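Local structure of putative iron-regulated protein A (Parabacteroides distasonis ATCC 8503, 4ECG) at residues Y14-L19 against S328-Q333; P20-A25 against K320-T325. The protein binds calcium ions and, as an imelysin-like member of the M75 peptidase family, is a putative metalloendopeptidase. One frame throughout, in Å; residues are numbered along the deposited sequence.

Contact 1: Y14-L19 against S328-Q333; sequences YDFKNL and SLMVVQ
The extended loop at D15 comes nearest to the helix 324-343 at L329, the two CA atoms lying 7.0 Å apart. From D15 to N18 the loop folds into a type I beta turn, with N18 N bonded to D15 O over 3.1 Å, whereas 328-333 is continuous helix. Inside the turn, N18 ND2 donates to D15 OD1 over 2.9 Å with an N-H...O angle of 161°, reaching that oxygen on its syn side but tilted out of the carboxylate plane.

The CG of F16 lies anti to its carbonyl carbon (chi1 -70°), and the ring extends to the helix as it and the L329 side chain slide past each other in opposite directions. CZ of F16 lies 3.6 Å from O of L329, and CE1 of F16 rests 3.8 Å from CB of L329. CG of Q333 lies at the ring edge, 4.0 Å from F16 CE2. The selenium of M330, a selenomethionine, approaches obliquely, 4.8 Å from the F16 ring centroid and 54° off its normal, a Met-aromatic contact. L329 in turn sends its two methyls against the loop backbone: CD1 of L329 lies 3.5 Å from C of D15 and also meets CD2 of L19, while CD2 packs near O of Y14. L326 also touches F16 and L19, and L372 and L368 back M330.

An alanine in place of F16 would probably leave L329 CB, M330 and Q333 CG without the ring they pack against and open a gap between turn and helix. Across the interface the contacts are van der Waals and Met-aromatic, so the loop is held to the helix chiefly by apolar packing, while the turn's own bonds are likely to steady the backbone that carries F16.

Contact 2: P20-A25 against K320-T325; sequences PADSGA and KMINPT
The amide of N323 reaches the loop 20-25 and crosses D22 at about a right angle, the amide and carboxylate planes standing 89° apart. With CG anti to the backbone N (chi1 -171°), its ND2 gives two hydrogen bonds. One runs nearly straight, 172° at the hydrogen, to the anti lone pair of D22 OD1, 3.1 Å away. The other reaches O of P20 at 2.9 Å from above the carbonyl plane. Both acceptors lie close to the plane of the N323 amide. D22 OD1 is also salt-bridged to K378, so the carboxylate ties the loop to the C-terminal end of the chain.

D22 and I322 lie side by side, pointing the same way, with D22 OD2 3.5 Å from I322 CG2. P20 and T325 meet obliquely, ring CG against OG1 and CB, and CB of A25 sits beside CG of the selenomethionine M321.

S23 works on the last turn of helix 315-322. Its N bonds to I322 O over 2.6 Å, nearly in line with the carbonyl, and its OG donates to M321 O over 2.7 Å, in the carbonyl plane. The same OG accepts from A25 N, an ST turn. A water takes the N-H of G24 and donates to A25 O and I322 O, adding a second partner for that carbonyl.

The amide oxygen of N323, OD1, accepts from T325 N, weakly, and from L326 N. This is an N-cap at the junction of helices 315-322 and 324-343, with the loop satisfying carbonyls at the end of the first helix.

Overall arrangement
Contacts 1 and 2 are successive attachments of one N-terminal loop, which leads into helix 29-68. Their centres are 12 Å apart, and both use helix 324-343: contact 1 grips its side at 328-333, while contact 2 meets its first residues and the end of helix 315-322. They touch directly through Y14, whose CD2 lies 3.7 Å from T325 CG2 and whose CD1 is 3.9 Å from P20 CD. Contact 1 is mainly apolar and partly buried; contact 2 adds several hydrogen bonds to its packing and lies nearer the surface. Their centres lie about 25 and 31 Å from the centre of the chain, both away from the annotated calcium sites, so they are peripheral packing of the helical fold.

Contact 1: Y14-L19 against S328-Q333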
loop_
_atom_site.group_PDB
_atom_site.type_symbol
_atom_site.label_atom_id
_atom_site.label_comp_id
_atom_site.label_asym_id
_atom_site.label_seq_id
_atom_site.Cartn_x
_atom_site.Cartn_y
_atom_site.Cartn_z
ATOM N N TYR A 14 24.396 20.753 -0.528
ATOM C CA TYR A 14 22.915 20.980 -0.563
ATOM C C TYR A 14 22.064 19.832 -0.030
ATOM O O TYR A 14 22.331 18.672 -0.293
ATOM C CB TYR A 14 22.371 21.262 -1.969
ATOM C CG TYR A 14 22.957 22.471 -2.635
ATOM C CD1 TYR A 14 22.887 23.742 -2.034
ATOM C CD2 TYR A 14 23.596 22.351 -3.878
ATOM C CE1 TYR A 14 23.460 24.830 -2.642
ATOM C CE2 TYR A 14 24.155 23.444 -4.496
ATOM C CZ TYR A 14 24.082 24.666 -3.878
ATOM O OH TYR A 14 24.638 25.720 -4.532
ATOM N N ASP A 15 20.995 20.183 0.676
ATOM C CA ASP A 15 19.967 19.218 1.088
ATOM C C ASP A 15 18.559 19.848 0.920
ATOM O O ASP A 15 18.437 20.988 0.475
ATOM C CB ASP A 15 20.239 18.692 2.517
ATOM C CG ASP A 15 20.032 19.748 3.607
ATOM O OD1 ASP A 15 19.292 20.723 3.432
ATOM O OD2 ASP A 15 20.604 19.594 4.688
ATOM N N PHE A 16 17.509 19.113 1.263
ATOM C CA PHE A 16 16.143 19.598 1.070
ATOM C C PHE A 16 15.765 20.901 1.778
ATOM O O PHE A 16 14.923 21.628 1.264
ATOM C CB PHE A 16 15.151 18.530 1.510
ATOM C CG PHE A 16 15.108 17.334 0.601
ATOM C CD1 PHE A 16 14.814 17.488 -0.751
ATOM C CD2 PHE A 16 15.335 16.063 1.096
ATOM C CE1 PHE A 16 14.748 16.409 -1.605
ATOM C CE2 PHE A 16 15.297 14.962 0.244
ATOM C CZ PHE A 16 14.993 15.131 -1.110
ATOM N N LYS A 17 16.378 21.180 2.933
ATOM C CA LYS A 17 16.126 22.394 3.731
ATOM C C LYS A 17 17.133 23.521 3.438
ATOM O O LYS A 17 17.082 24.553 4.065
ATOM C CB LYS A 17 16.139 22.042 5.242
ATOM C CG LYS A 17 14.801 21.477 5.784
ATOM C CD LYS A 17 14.949 20.453 6.945
ATOM C CE LYS A 17 14.711 21.017 8.364
ATOM N NZ LYS A 17 13.988 20.040 9.250
ATOM N N ASN A 18 18.055 23.296 2.490
ATOM C CA ASN A 18 19.127 24.247 2.104
ATOM C C ASN A 18 19.340 24.086 0.596
ATOM O O ASN A 18 20.266 23.414 0.145
ATOM C CB ASN A 18 20.468 23.968 2.824
ATOM C CG ASN A 18 20.369 24.081 4.340
ATOM O OD1 ASN A 18 20.505 25.164 4.906
ATOM N ND2 ASN A 18 20.151 22.942 5.010
ATOM N N LEU A 19 18.431 24.668 -0.174
ATOM C CA LEU A 19 18.445 24.558 -1.609
ATOM C C LEU A 19 18.979 25.838 -2.222
ATOM O O LEU A 19 18.953 26.914 -1.580
ATOM C CB LEU A 19 17.035 24.286 -2.134
ATOM C CG LEU A 19 16.516 22.881 -1.878
ATOM C CD1 LEU A 19 15.007 22.942 -1.872
ATOM C CD2 LEU A 19 17.013 21.869 -2.906
ATOM N N SER A 328 17.243 16.521 -8.373
ATOM C CA SER A 328 18.371 15.637 -8.281
ATOM C C SER A 328 18.423 15.066 -6.869
ATOM O O SER A 328 18.672 13.882 -6.709
ATOM C CB SER A 328 19.615 16.412 -8.639
ATOM O OG SER A 328 20.706 15.567 -8.563
ATOM N N LEU A 329 18.114 15.876 -5.854
ATOM C CA LEU A 329 18.110 15.357 -4.478
ATOM C C LEU A 329 16.979 14.296 -4.228
ATOM O O LEU A 329 17.143 13.387 -3.394
ATOM C CB LEU A 329 18.015 16.504 -3.470
ATOM C CG LEU A 329 19.278 17.272 -3.112
ATOM C CD1 LEU A 329 18.821 18.446 -2.249
ATOM C CD2 LEU A 329 20.365 16.426 -2.393
HETATM N N MSE A 330 15.857 14.448 -4.943
HETATM C CA MSE A 330 14.724 13.544 -4.922
HETATM C C MSE A 330 14.989 12.254 -5.636
HETATM O O MSE A 330 14.571 11.184 -5.160
HETATM C CB MSE A 330 13.491 14.166 -5.581
HETATM C CG MSE A 330 12.719 15.180 -4.705
HETATM SE SE MSE A 330 11.725 14.393 -3.270
HETATM C CE MSE A 330 11.047 12.791 -4.106
ATOM N N VAL A 331 15.637 12.347 -6.792
ATOM C CA VAL A 331 16.066 11.152 -7.509
ATOM C C VAL A 331 16.933 10.280 -6.569
ATOM O O VAL A 331 16.636 9.118 -6.380
ATOM C CB VAL A 331 16.819 11.528 -8.822
ATOM C CG1 VAL A 331 17.512 10.302 -9.441
ATOM C CG2 VAL A 331 15.841 12.206 -9.781
ATOM N N VAL A 332 17.960 10.877 -5.953
ATOM C CA VAL A 332 18.870 10.180 -5.036
ATOM C C VAL A 332 18.072 9.592 -3.866
ATOM O O VAL A 332 18.234 8.438 -3.503
ATOM C CB VAL A 332 20.017 11.137 -4.541
ATOM C CG1 VAL A 332 20.681 10.638 -3.250
ATOM C CG2 VAL A 332 21.077 11.386 -5.655
ATOM N N GLN A 333 17.147 10.354 -3.319
ATOM C CA GLN A 333 16.490 9.970 -2.086
ATOM C C GLN A 333 15.507 8.827 -2.267
ATOM O O GLN A 333 15.382 8.000 -1.366
ATOM C CB GLN A 333 15.765 11.172 -1.458
ATOM C CG GLN A 333 15.417 11.003 -0.009
ATOM C CD GLN A 333 16.622 10.816 0.897
ATOM O OE1 GLN A 333 17.609 11.529 0.795
ATOM N NE2 GLN A 333 16.523 9.859 1.828
#

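Contact 2: P20-A25 against K320-T325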
loop_
_atom_site.group_PDB
_atom_site.type_symbol
_atom_site.label_atom_id
_atom_site.label_comp_id
_atom_site.label_asym_id
_atom_site.label_seq_id
_atom_site.Cartn_x
_atom_site.Cartn_y
_atom_site.Cartn_z
ATOM N N PRO A 20 19.472 25.730 -3.476
ATOM C CA PRO A 20 19.770 26.957 -4.232
ATOM C C PRO A 20 18.457 27.549 -4.725
ATOM O O PRO A 20 17.400 26.882 -4.652
ATOM C CB PRO A 20 20.628 26.447 -5.404
ATOM C CG PRO A 20 20.192 25.007 -5.627
ATOM C CD PRO A 20 19.764 24.500 -4.263
ATOM N N ALA A 21 18.540 28.773 -5.230
ATOM C CA ALA A 21 17.409 29.490 -5.824
ATOM C C ALA A 21 16.693 28.679 -6.911
ATOM O O ALA A 21 17.359 27.964 -7.681
ATOM C CB ALA A 21 17.924 30.798 -6.421
ATOM N N ASP A 22 15.355 28.754 -6.976
ATOM C CA ASP A 22 14.623 28.152 -8.118
ATOM C C ASP A 22 15.114 28.735 -9.461
ATOM O O ASP A 22 15.727 29.817 -9.480
ATOM C CB ASP A 22 13.107 28.351 -7.998
ATOM C CG ASP A 22 12.457 27.458 -6.921
ATOM O OD1 ASP A 22 13.202 26.662 -6.281
ATOM O OD2 ASP A 22 11.201 27.590 -6.716
ATOM N N SER A 23 14.839 28.048 -10.581
ATOM C CA SER A 23 15.280 28.565 -11.896
ATOM C C SER A 23 14.546 29.854 -12.273
ATOM O O SER A 23 15.123 30.755 -12.835
ATOM C CB SER A 23 15.099 27.531 -13.012
ATOM O OG SER A 23 13.722 27.425 -13.320
ATOM N N GLY A 24 13.272 29.935 -11.921
ATOM C CA GLY A 24 12.399 31.024 -12.338
ATOM C C GLY A 24 11.335 30.527 -13.301
ATOM O O GLY A 24 10.313 31.185 -13.458
ATOM N N ALA A 25 11.589 29.386 -13.970
ATOM C CA ALA A 25 10.572 28.720 -14.798
ATOM C C ALA A 25 9.469 28.228 -13.855
ATOM O O ALA A 25 9.761 27.639 -12.833
ATOM C CB ALA A 25 11.167 27.548 -15.569
ATOM N N LYS A 320 12.430 19.279 -12.014
ATOM C CA LYS A 320 13.706 19.576 -12.673
ATOM C C LYS A 320 13.707 21.002 -13.239
ATOM O O LYS A 320 14.629 21.790 -12.974
ATOM C CB LYS A 320 13.987 18.540 -13.775
ATOM C CG LYS A 320 15.423 18.490 -14.294
ATOM C CD LYS A 320 15.645 17.313 -15.241
ATOM C CE LYS A 320 16.837 17.557 -16.159
ATOM N NZ LYS A 320 17.249 16.298 -16.845
HETATM N N MSE A 321 12.653 21.323 -13.990
HETATM C CA MSE A 321 12.425 22.652 -14.571
HETATM C C MSE A 321 12.435 23.764 -13.506
HETATM O O MSE A 321 13.013 24.816 -13.730
HETATM C CB MSE A 321 11.087 22.629 -15.352
HETATM C CG MSE A 321 10.645 23.934 -16.099
HETATM SE SE MSE A 321 8.656 24.126 -16.211
HETATM C CE MSE A 321 8.345 22.369 -17.105
ATOM N N ILE A 322 11.795 23.533 -12.355
ATOM C CA ILE A 322 11.676 24.532 -11.262
ATOM C C ILE A 322 13.003 24.672 -10.498
ATOM O O ILE A 322 13.498 25.791 -10.268
ATOM C CB ILE A 322 10.506 24.206 -10.283
ATOM C CG1 ILE A 322 9.151 24.212 -11.000
ATOM C CG2 ILE A 322 10.375 25.263 -9.201
ATOM C CD1 ILE A 322 8.029 23.541 -10.246
ATOM N N ASN A 323 13.615 23.537 -10.155
ATOM C CA ASN A 323 14.901 23.531 -9.435
ATOM C C ASN A 323 15.686 22.242 -9.648
ATOM O O ASN A 323 15.416 21.259 -8.964
ATOM C CB ASN A 323 14.615 23.748 -7.961
ATOM C CG ASN A 323 15.858 23.973 -7.157
ATOM O OD1 ASN A 323 16.824 23.218 -7.284
ATOM N ND2 ASN A 323 15.858 25.015 -6.322
ATOM N N PRO A 324 16.654 22.218 -10.600
ATOM C CA PRO A 324 17.399 20.938 -10.875
ATOM C C PRO A 324 17.998 20.239 -9.647
ATOM O O PRO A 324 18.032 19.011 -9.617
ATOM C CB PRO A 324 18.496 21.363 -11.835
ATOM C CG PRO A 324 17.970 22.586 -12.514
ATOM C CD PRO A 324 17.070 23.286 -11.515
ATOM N N THR A 325 18.425 21.007 -8.645
ATOM C CA THR A 325 19.068 20.474 -7.456
ATOM C C THR A 325 18.046 19.717 -6.597
ATOM O O THR A 325 18.311 18.632 -6.137
ATOM C CB THR A 325 19.769 21.591 -6.641
ATOM O OG1 THR A 325 20.675 22.294 -7.495
ATOM C CG2 THR A 325 20.568 21.037 -5.470
HETATM O O HOH W 1 11.496 28.193 -10.729
#